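Local coordinates for nitrogenase molybdenum-iron protein alpha chain (Clostridium pasteurianum, PDB 5VPW) that catalyses, as part of the nitrogenase complex, the ATP-dependent reduction of dinitrogen to ammonium on an iron-sulfur-molybdenum cluster, at residues A339-G344 with V360-A365; H24-T29 with T438-D443; S346-Y351 with G428-E433. All blocks are in the same frame, centred on the assembly; numbering follows the deposited sequence.

Contact 1. Residues A339-G344 with V360-A365. With ICS (iron-sulfur-molybdenum cluster with interstitial carbon), chain F.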
loop_
_atom_site.group_PDB
_atom_site.type_symbol
_atom_site.label_atom_id
_atom_site.label_comp_id
_atom_site.label_asym_id
_atom_site.label_seq_id
_atom_site.Cartn_x
_atom_site.Cartn_y
_atom_site.Cartn_z
ATOM N N ALA A 339 19.564 -6.699 -31.648
ATOM C CA ALA A 339 18.565 -7.528 -30.972
ATOM C C ALA A 339 18.571 -8.956 -31.472
ATOM O O ALA A 339 19.009 -9.245 -32.604
ATOM C CB ALA A 339 17.176 -6.946 -31.246
ATOM N N CYS A 340 18.026 -9.823 -30.617
ATOM C CA CYS A 340 17.566 -11.131 -30.987
ATOM C C CYS A 340 16.129 -11.231 -30.487
ATOM O O CYS A 340 15.726 -10.485 -29.580
ATOM C CB CYS A 340 18.391 -12.217 -30.311
ATOM S SG CYS A 340 20.139 -12.118 -30.733
ATOM N N LEU A 341 15.377 -12.143 -31.084
ATOM C CA LEU A 341 14.006 -12.369 -30.692
ATOM C C LEU A 341 13.695 -13.850 -30.633
ATOM O O LEU A 341 14.273 -14.637 -31.367
ATOM C CB LEU A 341 12.964 -11.781 -31.627
ATOM C CG LEU A 341 13.150 -10.936 -32.841
ATOM C CD1 LEU A 341 14.130 -11.604 -33.777
ATOM C CD2 LEU A 341 11.766 -10.782 -33.475
ATOM N N TYR A 342 12.732 -14.184 -29.782
ATOM C CA TYR A 342 12.292 -15.570 -29.553
ATOM C C TYR A 342 10.763 -15.532 -29.480
ATOM O O TYR A 342 10.197 -14.961 -28.558
ATOM C CB TYR A 342 12.900 -16.041 -28.247
ATOM C CG TYR A 342 12.687 -17.506 -27.812
ATOM C CD1 TYR A 342 12.149 -18.463 -28.652
ATOM C CD2 TYR A 342 13.093 -17.911 -26.537
ATOM C CE1 TYR A 342 12.004 -19.795 -28.226
ATOM C CE2 TYR A 342 12.959 -19.228 -26.095
ATOM C CZ TYR A 342 12.425 -20.164 -26.945
ATOM O OH TYR A 342 12.333 -21.464 -26.506
ATOM N N VAL A 343 10.113 -16.123 -30.470
ATOM C CA VAL A 343 8.650 -16.153 -30.548
ATOM C C VAL A 343 8.123 -17.571 -30.460
ATOM O O VAL A 343 8.908 -18.533 -30.425
ATOM C CB VAL A 343 8.171 -15.569 -31.894
ATOM C CG1 VAL A 343 8.604 -14.094 -32.017
ATOM C CG2 VAL A 343 8.699 -16.380 -33.089
ATOM N N GLY A 344 6.804 -17.725 -30.456
ATOM C CA GLY A 344 6.204 -19.066 -30.540
ATOM C C GLY A 344 6.249 -19.666 -31.940
ATOM O O GLY A 344 7.052 -20.541 -32.203
ATOM N N VAL A 360 17.538 -0.712 -35.654
ATOM C CA VAL A 360 18.001 -1.807 -34.820
ATOM C C VAL A 360 18.128 -3.060 -35.705
ATOM O O VAL A 360 17.191 -3.444 -36.365
ATOM C CB VAL A 360 17.010 -2.085 -33.648
ATOM C CG1 VAL A 360 17.431 -3.311 -32.878
ATOM C CG2 VAL A 360 16.923 -0.895 -32.694
ATOM N N ASP A 361 19.284 -3.701 -35.686
ATOM C CA ASP A 361 19.489 -4.895 -36.489
ATOM C C ASP A 361 19.160 -6.134 -35.667
ATOM O O ASP A 361 19.566 -6.212 -34.534
ATOM C CB ASP A 361 20.946 -4.971 -36.899
ATOM C CG ASP A 361 21.332 -3.851 -37.857
ATOM O OD1 ASP A 361 20.507 -3.505 -38.726
ATOM O OD2 ASP A 361 22.447 -3.307 -37.735
ATOM N N SER A 362 18.489 -7.105 -36.270
ATOM C CA SER A 362 18.138 -8.373 -35.601
ATOM C C SER A 362 19.026 -9.489 -36.113
ATOM O O SER A 362 19.071 -9.739 -37.327
ATOM C CB SER A 362 16.682 -8.710 -35.881
ATOM O OG SER A 362 15.839 -7.756 -35.285
ATOM N N LEU A 363 19.736 -10.149 -35.205
ATOM C CA LEU A 363 20.748 -11.133 -35.577
ATOM C C LEU A 363 20.257 -12.593 -35.535
ATOM O O LEU A 363 20.629 -13.406 -36.392
ATOM C CB LEU A 363 21.961 -10.963 -34.664
ATOM C CG LEU A 363 22.506 -9.526 -34.537
ATOM C CD1 LEU A 363 23.603 -9.507 -33.477
ATOM C CD2 LEU A 363 22.980 -8.992 -35.892
ATOM N N VAL A 364 19.448 -12.938 -34.533
ATOM C CA VAL A 364 19.017 -14.331 -34.361
ATOM C C VAL A 364 17.524 -14.322 -34.068
ATOM O O VAL A 364 17.053 -13.525 -33.225
ATOM C CB VAL A 364 19.710 -15.041 -33.170
ATOM C CG1 VAL A 364 19.144 -16.448 -32.999
ATOM C CG2 VAL A 364 21.221 -15.111 -33.352
ATOM N N ALA A 365 16.790 -15.157 -34.790
ATOM C CA ALA A 365 15.367 -15.376 -34.515
ATOM C C ALA A 365 15.153 -16.818 -34.028
ATOM O O ALA A 365 15.410 -17.775 -34.756
ATOM C CB ALA A 365 14.524 -15.069 -35.744
HETATM FE FE1 ICS F . -0.012 -17.573 -33.603
HETATM MO MO1 ICS F . 2.160 -16.911 -26.978
HETATM FE FE2 ICS F . 0.432 -18.859 -31.277
HETATM FE FE3 ICS F . -0.491 -16.351 -31.259
HETATM FE FE4 ICS F . 2.022 -16.899 -32.011
HETATM FE FE5 ICS F . 2.831 -16.687 -29.530
HETATM FE FE6 ICS F . 1.183 -18.577 -28.837
HETATM FE FE7 ICS F . 0.361 -16.117 -28.808
HETATM C CX ICS F . 1.095 -17.227 -30.342
HETATM S S1A ICS F . 1.796 -18.873 -33.119
HETATM S S1B ICS F . 3.314 -18.517 -28.274
HETATM S S2A ICS F . -1.565 -18.185 -32.053
HETATM S S2B ICS F . 0.428 -20.439 -29.709
HETATM S S3A ICS F . 4.023 -16.249 -31.361
HETATM S S3B ICS F . -0.091 -17.666 -27.210
HETATM S S4A ICS F . 0.562 -15.427 -32.988
HETATM S S4B ICS F . 2.197 -14.917 -28.281
HETATM S S5A ICS F . -1.365 -15.019 -29.575
#
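A339 O takes the backbone N-H of L363 at 2.8 Å, nearly along the C=O axis, and the same oxygen is approached by the CA-H of S362. The bond belongs to a beta-alpha-beta unit in which helix 348-357 carries the chain from strand 338-343 to the parallel strand 361-367. A339 N gives its hydrogen to D361 O at 2.9 Å, so A339 uses both its N-H and its C=O on this neighbour. L341 N continues the ladder to V364 O (3.1 Å). The second strand carries one extra residue between the pairs A339-S362 and L341-A365, which leaves the buried V364 N without a partner in the model, and the short strand axes diverge by 40°.

C340 and V364 meet on the face covered by helix 446-456, SG of C340 lying 3.8 Å from CB of V364. A339, L341, S362 and A365 occupy the other, where M352 of the connecting helix packs on L341 and S362. Past the strand end the chain runs to the cofactor, with G344 N 3.3 Å from sulfide S3A of the cluster. A nearly eclipsed chi1 (-4°) brings the end of L341 closer to the neighbouring strand, CD1 resting 4.0 Å from CB of A365.

Contact 2. Residues H24-T29 with T438-D443; sequences HIVIKT and TILIDD
An antiparallel edge pairing closes one side of the mixed five-stranded sheet: strand 25-27, from the N-terminal part of the chain, runs against strand 439-442. V26 and L440 form the hydrogen-bonded pair, V26 N reaching L440 O at 3.1 Å and L440 N returning to V26 O at 2.9 Å. Beyond them D442 N binds H24 O at one end and K28 N binds T438 O at the other.

A side-chain bond doubles the link at the H24 end. The imidazole ND1 donates to D442 OD2 at 2.8 Å (N-H...O 160°), and OD2 accepts with its anti lone pair, the one turned away from OD1. Ring and carboxylate are nearly coplanar, 13° apart, and the oxygen sits at the ring edge. The carboxylate swings out to this position with CG anti to the backbone N (chi1 175°), and its other oxygen is held by Y375 OH, which should help fix its rotation.

I25 with I441 and I27 with I439 are non-hydrogen-bonded pairs whose side chains lie alongside one another on a common face; CG1 of I27 is 3.9 Å from CG1 of I439. On the opposite face CG2 of V26 meets CB of L440. Helix 5-10 packs over the isoleucine face through L5 and I9, R21 of helix 15-22 touches I441, and strand 361-367 flanks strand 439-442 on its other side.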
loop_
_atom_site.group_PDB
_atom_site.type_symbol
_atom_site.label_atom_id
_atom_site.label_comp_id
_atom_site.label_asym_id
_atom_site.label_seq_id
_atom_site.Cartn_x
_atom_site.Cartn_y
_atom_site.Cartn_z
ATOM N N HIS A 24 18.051 -28.071 -36.947
ATOM C CA HIS A 24 17.114 -27.028 -36.475
ATOM C C HIS A 24 17.733 -25.634 -36.475
ATOM O O HIS A 24 17.051 -24.640 -36.168
ATOM C CB HIS A 24 16.653 -27.358 -35.063
ATOM C CG HIS A 24 15.907 -28.651 -34.968
ATOM N ND1 HIS A 24 14.528 -28.715 -34.936
ATOM C CD2 HIS A 24 16.345 -29.933 -34.969
ATOM C CE1 HIS A 24 14.150 -29.978 -34.885
ATOM N NE2 HIS A 24 15.239 -30.738 -34.900
ATOM N N ILE A 25 19.017 -25.542 -36.813
ATOM C CA ILE A 25 19.665 -24.249 -36.903
ATOM C C ILE A 25 20.102 -23.981 -38.330
ATOM O O ILE A 25 20.845 -24.770 -38.897
ATOM C CB ILE A 25 20.866 -24.177 -35.954
ATOM C CG1 ILE A 25 20.409 -24.464 -34.533
ATOM C CG2 ILE A 25 21.563 -22.828 -36.080
ATOM C CD1 ILE A 25 21.524 -24.659 -33.565
ATOM N N VAL A 26 19.642 -22.871 -38.916
ATOM C CA VAL A 26 20.032 -22.519 -40.279
ATOM C C VAL A 26 20.438 -21.068 -40.366
ATOM O O VAL A 26 20.157 -20.273 -39.461
ATOM C CB VAL A 26 18.918 -22.795 -41.323
ATOM C CG1 VAL A 26 18.611 -24.280 -41.392
ATOM C CG2 VAL A 26 17.664 -21.963 -41.055
ATOM N N ILE A 27 21.066 -20.731 -41.481
ATOM C CA ILE A 27 21.463 -19.366 -41.775
ATOM C C ILE A 27 20.970 -19.063 -43.151
ATOM O O ILE A 27 21.202 -19.823 -44.083
ATOM C CB ILE A 27 22.990 -19.195 -41.745
ATOM C CG1 ILE A 27 23.509 -19.669 -40.381
ATOM C CG2 ILE A 27 23.359 -17.749 -42.056
ATOM C CD1 ILE A 27 24.931 -19.270 -40.039
ATOM N N LYS A 28 20.259 -17.962 -43.286
ATOM C CA LYS A 28 19.809 -17.531 -44.578
ATOM C C LYS A 28 20.983 -16.858 -45.271
ATOM O O LYS A 28 21.619 -15.989 -44.689
ATOM C CB LYS A 28 18.656 -16.558 -44.438
ATOM C CG LYS A 28 18.439 -15.801 -45.721
ATOM C CD LYS A 28 17.197 -14.945 -45.688
ATOM C CE LYS A 28 16.855 -14.471 -47.079
ATOM N NZ LYS A 28 15.415 -14.165 -47.199
ATOM N N THR A 29 21.295 -17.260 -46.504
ATOM C CA THR A 29 22.412 -16.654 -47.257
ATOM C C THR A 29 21.994 -16.287 -48.679
ATOM O O THR A 29 20.901 -16.643 -49.135
ATOM C CB THR A 29 23.647 -17.590 -47.351
ATOM O OG1 THR A 29 23.383 -18.676 -48.251
ATOM C CG2 THR A 29 24.034 -18.152 -45.988
ATOM N N THR A 438 20.737 -13.810 -41.455
ATOM C CA THR A 438 19.885 -14.088 -40.305
ATOM C C THR A 438 20.027 -15.560 -39.922
ATOM O O THR A 438 19.945 -16.461 -40.768
ATOM C CB THR A 438 18.380 -13.803 -40.524
ATOM O OG1 THR A 438 18.167 -12.442 -40.940
ATOM C CG2 THR A 438 17.614 -14.040 -39.205
ATOM N N ILE A 439 20.252 -15.788 -38.646
ATOM C CA ILE A 439 20.325 -17.134 -38.098
ATOM C C ILE A 439 18.987 -17.481 -37.439
ATOM O O ILE A 439 18.490 -16.717 -36.601
ATOM C CB ILE A 439 21.446 -17.202 -37.051
ATOM C CG1 ILE A 439 22.807 -16.889 -37.697
ATOM C CG2 ILE A 439 21.512 -18.567 -36.365
ATOM C CD1 ILE A 439 23.869 -16.460 -36.706
ATOM N N LEU A 440 18.417 -18.628 -37.783
ATOM C CA LEU A 440 17.133 -19.071 -37.227
ATOM C C LEU A 440 17.334 -20.358 -36.414
ATOM O O LEU A 440 18.065 -21.276 -36.845
ATOM C CB LEU A 440 16.118 -19.316 -38.355
ATOM C CG LEU A 440 15.711 -18.099 -39.189
ATOM C CD1 LEU A 440 16.571 -17.946 -40.441
ATOM C CD2 LEU A 440 14.246 -18.184 -39.582
ATOM N N ILE A 441 16.725 -20.419 -35.232
ATOM C CA ILE A 441 16.825 -21.586 -34.370
ATOM C C ILE A 441 15.419 -22.072 -34.080
ATOM O O ILE A 441 14.613 -21.365 -33.462
ATOM C CB ILE A 441 17.551 -21.283 -33.041
ATOM C CG1 ILE A 441 18.953 -20.693 -33.319
ATOM C CG2 ILE A 441 17.662 -22.539 -32.177
ATOM C CD1 ILE A 441 19.696 -20.268 -32.066
ATOM N N ASP A 442 15.107 -23.260 -34.571
ATOM C CA ASP A 442 13.851 -23.949 -34.250
ATOM C C ASP A 442 13.964 -24.722 -32.931
ATOM O O ASP A 442 15.002 -25.363 -32.645
ATOM C CB ASP A 442 13.436 -24.882 -35.397
ATOM C CG ASP A 442 12.211 -25.695 -35.069
ATOM O OD1 ASP A 442 11.101 -25.137 -35.107
ATOM O OD2 ASP A 442 12.351 -26.903 -34.793
ATOM N N ASP A 443 12.885 -24.645 -32.145
ATOM C CA ASP A 443 12.791 -25.167 -30.772
ATOM C C ASP A 443 14.002 -24.763 -29.962
ATOM O O ASP A 443 14.760 -25.600 -29.427
ATOM C CB ASP A 443 12.604 -26.688 -30.772
ATOM C CG ASP A 443 12.070 -27.231 -29.444
ATOM O OD1 ASP A 443 11.808 -26.432 -28.515
ATOM O OD2 ASP A 443 11.936 -28.483 -29.333
#

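Contact 3. Residues S346-Y351 with G428-E433. With ICS (iron-sulfur-molybdenum cluster with interstitial carbon), chain F.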
loop_
_atom_site.group_PDB
_atom_site.type_symbol
_atom_site.label_atom_id
_atom_site.label_comp_id
_atom_site.label_asym_id
_atom_site.label_seq_id
_atom_site.Cartn_x
_atom_site.Cartn_y
_atom_site.Cartn_z
ATOM N N SER A 346 5.036 -17.430 -34.973
ATOM C CA SER A 346 4.656 -16.396 -35.912
ATOM C C SER A 346 5.319 -15.075 -35.509
ATOM O O SER A 346 5.863 -14.958 -34.408
ATOM C CB SER A 346 3.118 -16.265 -35.874
ATOM O OG SER A 346 2.583 -15.265 -36.721
ATOM N N ARG A 347 5.209 -14.089 -36.391
ATOM C CA ARG A 347 5.506 -12.681 -36.122
ATOM C C ARG A 347 6.990 -12.283 -36.182
ATOM O O ARG A 347 7.305 -11.135 -35.989
ATOM C CB ARG A 347 4.899 -12.258 -34.752
ATOM C CG ARG A 347 3.380 -12.484 -34.639
ATOM C CD ARG A 347 2.842 -12.156 -33.239
ATOM N NE ARG A 347 3.560 -12.911 -32.217
ATOM C CZ ARG A 347 3.881 -12.452 -31.014
ATOM N NH1 ARG A 347 4.549 -13.222 -30.171
ATOM N NH2 ARG A 347 3.546 -11.222 -30.649
ATOM N N SER A 348 7.913 -13.206 -36.423
ATOM C CA SER A 348 9.291 -12.858 -36.217
ATOM C C SER A 348 9.729 -11.834 -37.246
ATOM O O SER A 348 10.418 -10.892 -36.895
ATOM C CB SER A 348 10.222 -14.089 -36.241
ATOM O OG SER A 348 10.214 -14.716 -37.529
ATOM N N HIS A 349 9.360 -11.997 -38.516
ATOM C CA HIS A 349 9.841 -11.023 -39.488
ATOM C C HIS A 349 9.238 -9.616 -39.295
ATOM O O HIS A 349 9.946 -8.597 -39.477
ATOM C CB HIS A 349 9.632 -11.414 -40.946
ATOM C CG HIS A 349 10.145 -10.352 -41.873
ATOM N ND1 HIS A 349 9.316 -9.529 -42.607
ATOM C CD2 HIS A 349 11.407 -9.886 -42.071
ATOM C CE1 HIS A 349 10.049 -8.650 -43.277
ATOM N NE2 HIS A 349 11.320 -8.848 -42.969
ATOM N N THR A 350 7.946 -9.531 -38.982
ATOM C CA THR A 350 7.345 -8.205 -38.734
ATOM C C THR A 350 8.016 -7.460 -37.566
ATOM O O THR A 350 8.280 -6.253 -37.660
ATOM C CB THR A 350 5.819 -8.259 -38.488
ATOM O OG1 THR A 350 5.492 -9.295 -37.554
ATOM C CG2 THR A 350 5.102 -8.533 -39.805
ATOM N N TYR A 351 8.316 -8.161 -36.474
ATOM C CA TYR A 351 9.035 -7.499 -35.397
ATOM C C TYR A 351 10.441 -7.094 -35.843
ATOM O O TYR A 351 10.874 -5.982 -35.577
ATOM C CB TYR A 351 9.039 -8.323 -34.094
ATOM C CG TYR A 351 7.786 -8.129 -33.287
ATOM C CD1 TYR A 351 7.634 -7.030 -32.464
ATOM C CD2 TYR A 351 6.723 -9.046 -33.363
ATOM C CE1 TYR A 351 6.468 -6.837 -31.730
ATOM C CE2 TYR A 351 5.551 -8.849 -32.641
ATOM C CZ TYR A 351 5.433 -7.746 -31.821
ATOM O OH TYR A 351 4.274 -7.546 -31.109
ATOM N N GLY A 428 4.519 -17.361 -48.536
ATOM C CA GLY A 428 5.897 -17.717 -48.869
ATOM C C GLY A 428 6.822 -18.065 -47.724
ATOM O O GLY A 428 7.922 -18.534 -47.948
ATOM N N GLY A 429 6.391 -17.843 -46.488
ATOM C CA GLY A 429 7.175 -18.226 -45.324
ATOM C C GLY A 429 7.946 -17.062 -44.736
ATOM O O GLY A 429 8.134 -16.059 -45.409
ATOM N N MET A 430 8.403 -17.218 -43.487
ATOM C CA MET A 430 9.045 -16.134 -42.694
ATOM C C MET A 430 10.421 -15.734 -43.245
ATOM O O MET A 430 10.832 -14.565 -43.127
ATOM C CB MET A 430 9.204 -16.504 -41.171
ATOM C CG MET A 430 7.956 -17.030 -40.403
ATOM S SD MET A 430 7.636 -16.556 -38.639
ATOM C CE MET A 430 7.028 -14.916 -38.992
ATOM N N MET A 431 11.146 -16.699 -43.812
ATOM C CA MET A 431 12.547 -16.478 -44.201
ATOM C C MET A 431 12.675 -15.687 -45.491
ATOM O O MET A 431 13.624 -14.943 -45.652
ATOM C CB MET A 431 13.290 -17.795 -44.366
ATOM C CG MET A 431 13.918 -18.298 -43.087
ATOM S SD MET A 431 14.927 -19.751 -43.394
ATOM C CE MET A 431 13.762 -20.809 -44.237
ATOM N N LYS A 432 11.723 -15.877 -46.397
ATOM C CA LYS A 432 11.626 -15.091 -47.620
ATOM C C LYS A 432 12.003 -13.616 -47.393
ATOM O O LYS A 432 12.738 -13.023 -48.185
ATOM C CB LYS A 432 10.197 -15.214 -48.175
ATOM C CG LYS A 432 9.699 -14.058 -49.034
ATOM C CD LYS A 432 10.461 -13.938 -50.348
ATOM C CE LYS A 432 9.719 -13.055 -51.347
ATOM N NZ LYS A 432 8.420 -13.664 -51.746
ATOM N N GLU A 433 11.508 -13.040 -46.303
ATOM C CA GLU A 433 11.581 -11.603 -46.078
ATOM C C GLU A 433 12.801 -11.171 -45.268
ATOM O O GLU A 433 13.180 -10.001 -45.261
ATOM C CB GLU A 433 10.313 -11.167 -45.338
ATOM C CG GLU A 433 9.076 -11.075 -46.216
ATOM C CD GLU A 433 9.140 -9.872 -47.136
ATOM O OE1 GLU A 433 8.648 -8.793 -46.737
ATOM O OE2 GLU A 433 9.710 -9.996 -48.242
HETATM FE FE1 ICS F . -0.012 -17.573 -33.603
HETATM MO MO1 ICS F . 2.160 -16.911 -26.978
HETATM FE FE2 ICS F . 0.432 -18.859 -31.277
HETATM FE FE3 ICS F . -0.491 -16.351 -31.259
HETATM FE FE4 ICS F . 2.022 -16.899 -32.011
HETATM FE FE5 ICS F . 2.831 -16.687 -29.530
HETATM FE FE6 ICS F . 1.183 -18.577 -28.837
HETATM FE FE7 ICS F . 0.361 -16.117 -28.808
HETATM C CX ICS F . 1.095 -17.227 -30.342
HETATM S S1A ICS F . 1.796 -18.873 -33.119
HETATM S S1B ICS F . 3.314 -18.517 -28.274
HETATM S S2A ICS F . -1.565 -18.185 -32.053
HETATM S S2B ICS F . 0.428 -20.439 -29.709
HETATM S S3A ICS F . 4.023 -16.249 -31.361
HETATM S S3B ICS F . -0.091 -17.666 -27.210
HETATM S S4A ICS F . 0.562 -15.427 -32.988
HETATM S S4B ICS F . 2.197 -14.917 -28.281
HETATM S S5A ICS F . -1.365 -15.019 -29.575
#
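The thioether end of M430 reaches the N-terminal end of helix 348-357, the helix of a beta-alpha-beta unit, with R347 at its N-cap. CE of M430 lies 3.2 Å from S348 N and 3.3 Å from R347 N. Its SD is 3.4 Å from OG of S348, a hydroxyl that is buried here without a hydrogen-bonding partner in the model. Bends at chi2 (-142°) and chi3 (77°) bring the methionine tip in close, although its CB does not start out toward the helix.

One residue farther along, H349 meets the loop with its ring, which a CG anti to the backbone N brings under CB of E433. That carbon stands over the centre of one imidazole face, 3.3 Å from the centroid and 11° off the normal, a CH-pi contact; E433 is poorly ordered, so this close approach is only approximate. The carboxylate of E433 is turned steeply from the ring plane.

Behind this first shell, the carbonyl oxygen of R347 accepts both T350 OG1 and Y351 N, fixing the first turn, while its side chain points away from M430, into the cofactor pocket. There NH2 is hydrogen-bonded to L481 O, next to the cluster ligand H482, which would help orient the guanidinium. F367 of strand 361-367 packs on both S348 and M430. S346 also borders the cluster through its CB, and sulfide S3A lies near the guanidinium plane, at its edge, 3.3 Å from NH1 of R347.

How the contacts relate
The three contacts lie on one side of the chain's centre, their own centres 11 to 12 Å apart. Contacts 1 and 2 share the five-stranded sheet: strand 361-367 stands between 338-343 and 439-442, and backbone bonds join A365 to I439 and I441. Contact 3 uses the helix that connects the two strands of contact 1, and L341 packs against S348 and Y351. L440 of contact 2 packs on M431 in the loop of contact 3. In sequence, 24-29 and 438-443 enclose all the others, while contacts 1 and 3 alternate. Contacts 1 and 3 both reach the cluster, through G344 and through S346 and R347, while contact 2 adds the N-terminal strand to the edge of the same sheet.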